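Side-chain contacts in Non-reducing end beta-L-arabinofuranosidase (Bacteroides thetaiotaomicron, PDB 5MQO), which probably hydrolyses glycosidic bonds in plant pectin, as an aceric acidase of glycoside hydrolase family GH127: residues 384-387 against 388-392; 410-413 against 414-418; 598-602 against 603-607; 676-679 against 680-683. All coordinates share one frame; numbering follows the deposited sequence.

Contact 1. Residues 384-387 against 388-392; sequences ANIG and NMLFN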
loop_
_atom_site.group_PDB
_atom_site.type_symbol
_atom_site.label_atom_id
_atom_site.label_comp_id
_atom_site.label_asym_id
_atom_site.label_seq_id
_atom_site.Cartn_x
_atom_site.Cartn_y
_atom_site.Cartn_z
ATOM N N ALA A 384 5.294 5.494 3.491
ATOM C CA ALA A 384 5.668 5.896 2.122
ATOM C C ALA A 384 5.156 4.848 1.154
ATOM O O ALA A 384 4.753 5.169 0.018
ATOM C CB ALA A 384 7.191 6.036 1.971
ATOM N N ASN A 385 5.186 3.598 1.622
ATOM C CA ASN A 385 4.814 2.453 0.808
ATOM C C ASN A 385 3.266 2.423 0.699
ATOM O O ASN A 385 2.718 2.171 -0.352
ATOM C CB ASN A 385 5.391 1.187 1.417
ATOM C CG ASN A 385 6.863 1.337 1.832
ATOM O OD1 ASN A 385 7.551 2.259 1.404
ATOM N ND2 ASN A 385 7.340 0.434 2.692
ATOM N N ILE A 386 2.589 2.765 1.789
ATOM C CA ILE A 386 1.137 2.979 1.806
ATOM C C ILE A 386 0.776 4.141 0.894
ATOM O O ILE A 386 -0.287 4.151 0.292
ATOM C CB ILE A 386 0.621 3.280 3.245
ATOM C CG1 ILE A 386 0.799 2.043 4.133
ATOM C CG2 ILE A 386 -0.844 3.760 3.247
ATOM C CD1 ILE A 386 0.514 2.263 5.602
ATOM N N GLY A 387 1.645 5.140 0.847
ATOM C CA GLY A 387 1.448 6.277 -0.029
ATOM C C GLY A 387 1.462 5.870 -1.488
ATOM O O GLY A 387 0.558 6.219 -2.234
ATOM N N ASN A 388 2.489 5.125 -1.885
ATOM C CA ASN A 388 2.583 4.606 -3.248
ATOM C C ASN A 388 1.346 3.738 -3.578
ATOM O O ASN A 388 0.848 3.775 -4.704
ATOM C CB ASN A 388 3.856 3.792 -3.407
ATOM C CG ASN A 388 4.206 3.504 -4.860
ATOM O OD1 ASN A 388 3.976 4.313 -5.776
ATOM N ND2 ASN A 388 4.821 2.351 -5.076
ATOM N N MET A 389 0.853 2.986 -2.598
ATOM C CA MET A 389 -0.325 2.149 -2.779
ATOM C C MET A 389 -1.592 2.982 -3.073
ATOM O O MET A 389 -2.306 2.711 -4.024
ATOM C CB MET A 389 -0.541 1.318 -1.523
ATOM C CG MET A 389 -1.748 0.407 -1.602
ATOM S SD MET A 389 -2.106 -0.432 -0.063
ATOM C CE MET A 389 -3.803 -0.853 -0.368
ATOM N N LEU A 390 -1.841 3.981 -2.230
ATOM C CA LEU A 390 -2.959 4.896 -2.371
ATOM C C LEU A 390 -2.832 5.811 -3.612
ATOM O O LEU A 390 -3.831 6.126 -4.233
ATOM C CB LEU A 390 -3.093 5.744 -1.124
ATOM C CG LEU A 390 -3.383 5.121 0.243
ATOM C CD1 LEU A 390 -3.187 6.183 1.336
ATOM C CD2 LEU A 390 -4.776 4.547 0.348
ATOM N N PHE A 391 -1.620 6.235 -3.972
ATOM C CA PHE A 391 -1.394 6.905 -5.271
ATOM C C PHE A 391 -1.883 5.982 -6.394
ATOM O O PHE A 391 -2.714 6.373 -7.219
ATOM C CB PHE A 391 0.089 7.294 -5.449
ATOM C CG PHE A 391 0.445 7.921 -6.798
ATOM C CD1 PHE A 391 -0.421 8.789 -7.478
ATOM C CD2 PHE A 391 1.696 7.687 -7.363
ATOM C CE1 PHE A 391 -0.067 9.370 -8.701
ATOM C CE2 PHE A 391 2.053 8.269 -8.594
ATOM C CZ PHE A 391 1.158 9.102 -9.268
ATOM N N ASN A 392 -1.436 4.734 -6.376
ATOM C CA ASN A 392 -1.755 3.850 -7.483
ATOM C C ASN A 392 -3.246 3.502 -7.550
ATOM O O ASN A 392 -3.792 3.231 -8.624
ATOM C CB ASN A 392 -0.905 2.586 -7.431
ATOM C CG ASN A 392 0.434 2.786 -8.062
ATOM O OD1 ASN A 392 0.632 2.503 -9.237
ATOM N ND2 ASN A 392 1.361 3.316 -7.294
#
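Ile386 and Leu390, one helical turn apart, lie side by side and point the same way, with Ile386 CG2 3.9 Å from Leu390 CD1. Ile386 can offer that methyl because CG1 is folded beside the backbone N (chi1 -66°), leaving CG2 anti to it. Packing is tight here: Leu390 CG rests 3.2 Å from Ile386 O, the carbonyl that also accepts a hydrogen bond from Leu390 N at 3.0 Å. The next i-to-i+4 bond, Phe391 N to Gly387 O, is 2.8 Å long and nearly straight (168°). At the far end Asn392 ND2 turns back to Asn388 O at 2.7 Å, with the oxygen in its amide plane. Asn392 N reaches the same oxygen from the opposite face, so two donors hold it; the Asn392 amide is itself held at both ends, OD1 by Trp327 NE1.

The looser side is that of Asn385, whose CB comes no nearer than 5.7 Å, to Asn388 CB, and Asn388, whose end leads away. It is buried nonetheless: Asn385 bonds Ser415 O and Cys341 N, Asn388 bonds Gly339 O. This α-helix, 382-399, belongs to the GH127 catalytic domain, of the six-hairpin clan, and is flanked by helices 297-314, 402-416 and 458-466.

Contact 2. Residues 410-413 against 414-418; sequences TCLY and NSVLS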
loop_
_atom_site.group_PDB
_atom_site.type_symbol
_atom_site.label_atom_id
_atom_site.label_comp_id
_atom_site.label_asym_id
_atom_site.label_seq_id
_atom_site.Cartn_x
_atom_site.Cartn_y
_atom_site.Cartn_z
ATOM N N THR A 410 1.310 -5.293 -5.253
ATOM C CA THR A 410 2.732 -5.382 -4.892
ATOM C C THR A 410 3.001 -4.677 -3.570
ATOM O O THR A 410 3.575 -5.278 -2.658
ATOM C CB THR A 410 3.588 -4.737 -5.987
ATOM O OG1 THR A 410 3.224 -5.344 -7.235
ATOM C CG2 THR A 410 5.116 -4.883 -5.730
ATOM N N CYS A 411 2.516 -3.445 -3.452
ATOM C CA CYS A 411 2.696 -2.661 -2.233
ATOM C C CYS A 411 2.042 -3.321 -1.021
ATOM O O CYS A 411 2.680 -3.493 0.041
ATOM C CB CYS A 411 2.194 -1.225 -2.430
ATOM S SG CYS A 411 3.260 -0.220 -3.503
ATOM N N LEU A 412 0.789 -3.731 -1.197
ATOM C CA LEU A 412 0.025 -4.315 -0.098
ATOM C C LEU A 412 0.676 -5.543 0.542
ATOM O O LEU A 412 0.812 -5.546 1.764
ATOM C CB LEU A 412 -1.425 -4.633 -0.518
ATOM C CG LEU A 412 -2.391 -5.167 0.562
ATOM C CD1 LEU A 412 -2.577 -4.262 1.774
ATOM C CD2 LEU A 412 -3.747 -5.448 -0.073
ATOM N N TYR A 413 1.072 -6.558 -0.253
ATOM C CA TYR A 413 1.717 -7.768 0.313
ATOM C C TYR A 413 3.180 -7.511 0.767
ATOM O O TYR A 413 3.619 -8.047 1.769
ATOM C CB TYR A 413 1.702 -8.970 -0.644
ATOM C CG TYR A 413 0.349 -9.579 -0.986
ATOM C CD1 TYR A 413 -0.235 -10.566 -0.200
ATOM C CD2 TYR A 413 -0.324 -9.206 -2.135
ATOM C CE1 TYR A 413 -1.489 -11.126 -0.528
ATOM C CE2 TYR A 413 -1.552 -9.770 -2.473
ATOM C CZ TYR A 413 -2.129 -10.729 -1.678
ATOM O OH TYR A 413 -3.364 -11.215 -2.074
ATOM N N ASN A 414 3.926 -6.680 0.071
ATOM C CA ASN A 414 5.387 -6.711 0.239
ATOM C C ASN A 414 6.037 -5.522 0.964
ATOM O O ASN A 414 7.170 -5.653 1.416
ATOM C CB ASN A 414 6.050 -6.877 -1.133
ATOM C CG ASN A 414 5.522 -8.066 -1.857
ATOM O OD1 ASN A 414 5.707 -9.174 -1.410
ATOM N ND2 ASN A 414 4.798 -7.846 -2.929
ATOM N N SER A 415 5.358 -4.372 1.035
ATOM C CA SER A 415 5.901 -3.213 1.742
ATOM C C SER A 415 4.938 -2.514 2.689
ATOM O O SER A 415 5.278 -1.486 3.258
ATOM C CB SER A 415 6.467 -2.235 0.726
ATOM O OG SER A 415 5.537 -1.908 -0.282
ATOM N N VAL A 416 3.757 -3.081 2.888
ATOM C CA VAL A 416 2.776 -2.568 3.856
ATOM C C VAL A 416 2.536 -3.659 4.906
ATOM O O VAL A 416 2.739 -3.433 6.106
ATOM C CB VAL A 416 1.461 -2.190 3.137
ATOM C CG1 VAL A 416 0.369 -1.815 4.125
ATOM C CG2 VAL A 416 1.709 -1.043 2.174
ATOM N N LEU A 417 2.141 -4.846 4.444
ATOM C CA LEU A 417 1.979 -5.986 5.314
ATOM C C LEU A 417 3.298 -6.365 6.015
ATOM O O LEU A 417 3.280 -6.929 7.125
ATOM C CB LEU A 417 1.391 -7.156 4.524
ATOM C CG LEU A 417 1.122 -8.495 5.212
ATOM C CD1 LEU A 417 0.114 -8.405 6.342
ATOM C CD2 LEU A 417 0.653 -9.482 4.174
ATOM N N SER A 418 4.440 -6.037 5.410
ATOM C CA SER A 418 5.740 -6.276 6.071
ATOM C C SER A 418 5.919 -5.409 7.312
ATOM O O SER A 418 6.713 -5.709 8.182
ATOM C CB SER A 418 6.875 -5.974 5.113
ATOM O OG SER A 418 6.880 -4.589 4.837
#
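Asn414 folds back against the Thr410 carbonyl oxygen, its CB 3.3 Å from Thr410 O. With CG anti to the carbonyl carbon and beside the backbone N (chi1 -54°), the amide swings round so that Asn414 ND2 meets Thr410 O at 2.9 Å. ND2 lies in the carbonyl plane, on a lone pair, but the N-H is bent at 135° and the oxygen is tilted out of the Asn414 amide plane. Asn414 N takes the same oxygen at 3.1 Å, so two donors grip it. The side chains of Thr410 and Asn414 cross obliquely.

The α-helical pattern continues with Ser415 N to Cys411 O at 3.0 Å, then widens into a π-type turn at 414-416: Leu417 N bonds Leu412 O, five residues back, at 3.1 Å. A 3-10 segment takes over at 417-418. The wider turn brings Leu417 CB to 3.2 Å from Leu412 O and Val416 CG2 to 3.4 Å from Cys411 O. Ser415 OG stands over the Cys411 backbone but bonds Thr338 O.

The Asn414 amide has a second task, since ND2 also donates to Pro603 O while OD1 accepts from Val605 N. A leucine in its place would probably leave Val605 N and Pro603 O without these mates, and Thr410 O held by the backbone N without the second, side-chain donor. The Tyr413 ring meets Phe50 of helix 50-69 edge-to-face.

Contact 3. Residues 598-602 against 603-607; sequences VVKRG and PLVYC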
loop_
_atom_site.group_PDB
_atom_site.type_symbol
_atom_site.label_atom_id
_atom_site.label_comp_id
_atom_site.label_asym_id
_atom_site.label_seq_id
_atom_site.Cartn_x
_atom_site.Cartn_y
_atom_site.Cartn_z
ATOM N N VAL A 598 16.355 -11.769 -7.405
ATOM C CA VAL A 598 15.276 -11.807 -6.426
ATOM C C VAL A 598 14.247 -12.853 -6.898
ATOM O O VAL A 598 13.970 -12.966 -8.108
ATOM C CB VAL A 598 14.568 -10.444 -6.276
ATOM C CG1 VAL A 598 14.000 -9.941 -7.607
ATOM C CG2 VAL A 598 13.444 -10.530 -5.247
ATOM N N VAL A 599 13.669 -13.578 -5.934
ATOM C CA VAL A 599 12.734 -14.654 -6.215
ATOM C C VAL A 599 11.310 -14.218 -5.919
ATOM O O VAL A 599 10.980 -13.938 -4.777
ATOM C CB VAL A 599 13.017 -15.897 -5.332
ATOM C CG1 VAL A 599 12.043 -17.017 -5.676
ATOM C CG2 VAL A 599 14.460 -16.364 -5.470
ATOM N N LYS A 600 10.457 -14.205 -6.930
ATOM C CA LYS A 600 9.007 -14.051 -6.733
ATOM C C LYS A 600 8.303 -15.387 -6.987
ATOM O O LYS A 600 8.844 -16.279 -7.649
ATOM C CB LYS A 600 8.431 -12.988 -7.678
ATOM C CG LYS A 600 8.872 -11.548 -7.374
ATOM C CD LYS A 600 8.121 -10.437 -8.148
ATOM C CE LYS A 600 6.739 -10.186 -7.569
ATOM N NZ LYS A 600 5.987 -9.111 -8.239
ATOM N N ARG A 601 7.112 -15.515 -6.420
ATOM C CA ARG A 601 6.135 -16.518 -6.830
ATOM C C ARG A 601 4.785 -15.836 -6.779
ATOM O O ARG A 601 4.336 -15.371 -5.709
ATOM C CB ARG A 601 6.148 -17.749 -5.921
ATOM C CG ARG A 601 5.079 -18.769 -6.258
ATOM C CD ARG A 601 5.391 -20.189 -5.790
ATOM N NE ARG A 601 4.348 -21.074 -6.336
ATOM C CZ ARG A 601 3.193 -21.398 -5.739
ATOM N NH1 ARG A 601 2.884 -21.007 -4.487
ATOM N NH2 ARG A 601 2.337 -22.162 -6.407
ATOM N N GLY A 602 4.141 -15.742 -7.936
ATOM C CA GLY A 602 2.946 -14.947 -8.008
ATOM C C GLY A 602 3.320 -13.528 -7.601
ATOM O O GLY A 602 4.331 -12.996 -8.124
ATOM N N PRO A 603 2.545 -12.926 -6.654
ATOM C CA PRO A 603 2.724 -11.547 -6.201
ATOM C C PRO A 603 3.667 -11.356 -5.026
ATOM O O PRO A 603 3.946 -10.194 -4.654
ATOM C CB PRO A 603 1.320 -11.137 -5.783
ATOM C CG PRO A 603 0.732 -12.397 -5.230
ATOM C CD PRO A 603 1.356 -13.542 -6.013
ATOM N N LEU A 604 4.161 -12.445 -4.444
ATOM C CA LEU A 604 5.007 -12.339 -3.256
ATOM C C LEU A 604 6.464 -12.310 -3.630
ATOM O O LEU A 604 6.953 -13.184 -4.327
ATOM C CB LEU A 604 4.765 -13.494 -2.287
ATOM C CG LEU A 604 3.341 -13.572 -1.714
ATOM C CD1 LEU A 604 3.215 -14.770 -0.786
ATOM C CD2 LEU A 604 2.918 -12.303 -0.981
ATOM N N VAL A 605 7.161 -11.297 -3.158
ATOM C CA VAL A 605 8.629 -11.255 -3.216
ATOM C C VAL A 605 9.112 -12.149 -2.103
ATOM O O VAL A 605 8.603 -12.078 -0.971
ATOM C CB VAL A 605 9.151 -9.809 -3.020
ATOM C CG1 VAL A 605 10.676 -9.760 -2.869
ATOM C CG2 VAL A 605 8.654 -8.960 -4.176
ATOM N N TYR A 606 10.058 -13.012 -2.429
ATOM C CA TYR A 606 10.638 -13.881 -1.425
ATOM C C TYR A 606 11.985 -13.339 -0.955
ATOM O O TYR A 606 12.634 -12.538 -1.640
ATOM C CB TYR A 606 10.758 -15.317 -1.945
ATOM C CG TYR A 606 9.489 -16.115 -1.747
ATOM C CD1 TYR A 606 8.385 -15.928 -2.584
ATOM C CD2 TYR A 606 9.385 -17.034 -0.724
ATOM C CE1 TYR A 606 7.209 -16.631 -2.395
ATOM C CE2 TYR A 606 8.234 -17.759 -0.534
ATOM C CZ TYR A 606 7.139 -17.556 -1.374
ATOM O OH TYR A 606 5.972 -18.257 -1.190
ATOM N N CYS A 607 12.384 -13.814 0.223
ATOM C CA CYS A 607 13.685 -13.510 0.817
ATOM C C CYS A 607 14.261 -14.726 1.476
ATOM O O CYS A 607 13.585 -15.744 1.586
ATOM C CB CYS A 607 13.521 -12.432 1.884
ATOM S SG CYS A 607 12.600 -12.957 3.339
#
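This is a tight β hairpin in the C-terminal domain of the enzyme, where strand 598-601 pairs with strand 604-607 through a two-residue turn. The evidence is in the backbone: Arg601 N donates to Leu604 O at 3.1 Å, and Leu604 N returns to Arg601 O at 3.2 Å. Further from the turn, Tyr606 N bonds Val599 O at 2.7 Å. Between these, Lys600 and Val605 form a non-hydrogen-bonded pair, with Lys600 CA 3.3 Å from Leu604 O in a CA-H...O contact. The strand directions differ by 137°, a marked departure from straight antiparallel.

On the face of Lys600 and Val605, Val605 CG2 lies 4.1 Å from both Lys600 CG and Lys600 CE, the lysine chain bending at chi3 as it passes the valine at a slant. Val598 CG2 meets Val605 CG1 at 3.7 Å, their side chains crossing at about a right angle. On the face of Arg601 and Leu604, the ring of Tyr606 reaches along the strand so that its CE1 comes to 3.8 Å from Arg601 CB. The ends of both are bonded elsewhere, Arg601 NH1 to Trp511 O and Tyr606 OH to Val643 O.

Gly602, with no side chain, takes phi 59° and psi -130°, and Pro603 follows at the turn's other corner. Those glycine angles in the first corner, with proline in the second, identify a two-residue hairpin loop closed by a type II' β turn from Arg601 to Leu604.

Contact 4. Residues 676-679 against 680-683; sequences LIPY and YAWG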
loop_
_atom_site.group_PDB
_atom_site.type_symbol
_atom_site.label_atom_id
_atom_site.label_comp_id
_atom_site.label_asym_id
_atom_site.label_seq_id
_atom_site.Cartn_x
_atom_site.Cartn_y
_atom_site.Cartn_z
ATOM N N LEU A 676 13.498 -20.386 1.199
ATOM C CA LEU A 676 13.036 -18.989 1.080
ATOM C C LEU A 676 11.653 -18.831 1.688
ATOM O O LEU A 676 10.823 -19.727 1.561
ATOM C CB LEU A 676 13.015 -18.563 -0.380
ATOM C CG LEU A 676 14.354 -18.730 -1.116
ATOM C CD1 LEU A 676 14.304 -18.152 -2.531
ATOM C CD2 LEU A 676 15.485 -18.070 -0.349
ATOM N N ILE A 677 11.417 -17.714 2.378
ATOM C CA ILE A 677 10.069 -17.376 2.879
ATOM C C ILE A 677 9.651 -16.018 2.332
ATOM O O ILE A 677 10.498 -15.263 1.833
ATOM C CB ILE A 677 9.964 -17.360 4.434
ATOM C CG1 ILE A 677 10.797 -16.232 5.051
ATOM C CG2 ILE A 677 10.367 -18.704 5.027
ATOM C CD1 ILE A 677 10.358 -15.870 6.453
ATOM N N PRO A 678 8.357 -15.694 2.420
ATOM C CA PRO A 678 7.923 -14.406 1.900
ATOM C C PRO A 678 8.522 -13.265 2.692
ATOM O O PRO A 678 8.662 -13.370 3.914
ATOM C CB PRO A 678 6.404 -14.442 2.097
ATOM C CG PRO A 678 6.077 -15.892 2.122
ATOM C CD PRO A 678 7.212 -16.465 2.905
ATOM N N TYR A 679 8.893 -12.203 1.992
ATOM C CA TYR A 679 9.478 -11.043 2.633
ATOM C C TYR A 679 8.602 -10.555 3.743
ATOM O O TYR A 679 9.108 -10.341 4.845
ATOM C CB TYR A 679 9.700 -9.932 1.628
ATOM C CG TYR A 679 10.201 -8.633 2.177
ATOM C CD1 TYR A 679 11.530 -8.488 2.611
ATOM C CD2 TYR A 679 9.372 -7.529 2.215
ATOM C CE1 TYR A 679 11.994 -7.261 3.100
ATOM C CE2 TYR A 679 9.823 -6.300 2.680
ATOM C CZ TYR A 679 11.128 -6.161 3.125
ATOM O OH TYR A 679 11.523 -4.935 3.583
ATOM N N TYR A 680 7.291 -10.436 3.494
ATOM C CA TYR A 680 6.411 -9.843 4.491
ATOM C C TYR A 680 6.542 -10.558 5.835
ATOM O O TYR A 680 6.503 -9.917 6.870
ATOM C CB TYR A 680 4.951 -9.828 4.028
ATOM C CG TYR A 680 4.201 -11.124 4.222
ATOM C CD1 TYR A 680 3.556 -11.405 5.407
ATOM C CD2 TYR A 680 4.130 -12.063 3.199
ATOM C CE1 TYR A 680 2.875 -12.596 5.570
ATOM C CE2 TYR A 680 3.456 -13.264 3.362
ATOM C CZ TYR A 680 2.841 -13.518 4.546
ATOM O OH TYR A 680 2.178 -14.681 4.692
ATOM N N ALA A 681 6.717 -11.879 5.799
ATOM C CA ALA A 681 6.892 -12.708 6.998
ATOM C C ALA A 681 8.318 -12.718 7.599
ATOM O O ALA A 681 8.568 -13.490 8.546
ATOM C CB ALA A 681 6.486 -14.140 6.680
ATOM N N TRP A 682 9.246 -11.890 7.094
ATOM C CA TRP A 682 10.588 -11.870 7.674
ATOM C C TRP A 682 10.541 -11.327 9.102
ATOM O O TRP A 682 9.574 -10.661 9.495
ATOM C CB TRP A 682 11.624 -11.150 6.791
ATOM C CG TRP A 682 11.877 -9.755 7.069
ATOM C CD1 TRP A 682 11.197 -8.709 6.586
ATOM C CD2 TRP A 682 12.924 -9.220 7.869
ATOM N NE1 TRP A 682 11.735 -7.546 7.026
ATOM C CE2 TRP A 682 12.799 -7.828 7.832
ATOM C CE3 TRP A 682 13.959 -9.788 8.634
ATOM C CZ2 TRP A 682 13.683 -6.961 8.517
ATOM C CZ3 TRP A 682 14.829 -8.932 9.331
ATOM C CH2 TRP A 682 14.686 -7.530 9.259
ATOM N N GLY A 683 11.571 -11.682 9.871
ATOM C CA GLY A 683 11.759 -11.181 11.216
ATOM C C GLY A 683 10.678 -11.558 12.207
ATOM O O GLY A 683 10.399 -10.779 13.088
#
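The apolar centre is built from Tyr679 and Trp682, which lie side by side as an offset stack. The Tyr679 ring and the five-membered ring of Trp682 have centroids 5.0 Å apart and planes at 24°. Overlap is at the rim, where Trp682 CD1 sits over one face of the tyrosine, 3.9 Å from Tyr679 CE1. Separately, Pro678 CB touches Tyr680 CE2 at 3.4 Å; chi1 of 82° puts the Tyr680 ring between its own N and carbonyl carbon, alongside the proline. Ile677 CD1 adds a contact with Ala681 CB at 4.2 Å.

Further out, the chain folds back on itself. Trp682 N bonds Tyr679 O at 2.7 Å, while Trp682 CD1 meets that same oxygen in the plane of the indole. The backbone angles of Tyr680 and Ala681 fit a type I β turn from Tyr679 to Trp682; the preceding bond, Ala681 N to Pro678 O, is weak. Tyr679 OH reaches Pro432 O, and Arg449 makes a cation-π contact with Trp682. A serine replacing Tyr679 takes the ring away and would probably leave this face of the indole without its offset stack and Pro432 O without the hydroxyl.

The turn follows directly on strand 670-678. Pro678 rests on Tyr606 of strand 604-609 and Ile642 of strand 640-651, Tyr679 packs on strand 690-697, and Tyr680 meets Phe50 of helix 50-69.

Overall arrangement
Contacts 1 to 4 come in series along the chain. Contacts 1 and 2 lie on successive helices of the catalytic domain, 382-399 and 402-416, with centres about 10 Å apart, and touch through Ile386 packing on Val416. Contacts 3 and 4 belong to the C-terminal domain and share one sheet, where strands 604-609 and 670-678 are neighbours; their centres are also about 10 Å apart. Contact 2 bridges the pairs, its centre about 12 Å from that of contact 3 and about 11 Å from that of contact 4, touching both, whereas contact 1 touches neither. The end of helix 402-416 thus packs against the hairpin and the 679-682 turn, joining the two domains.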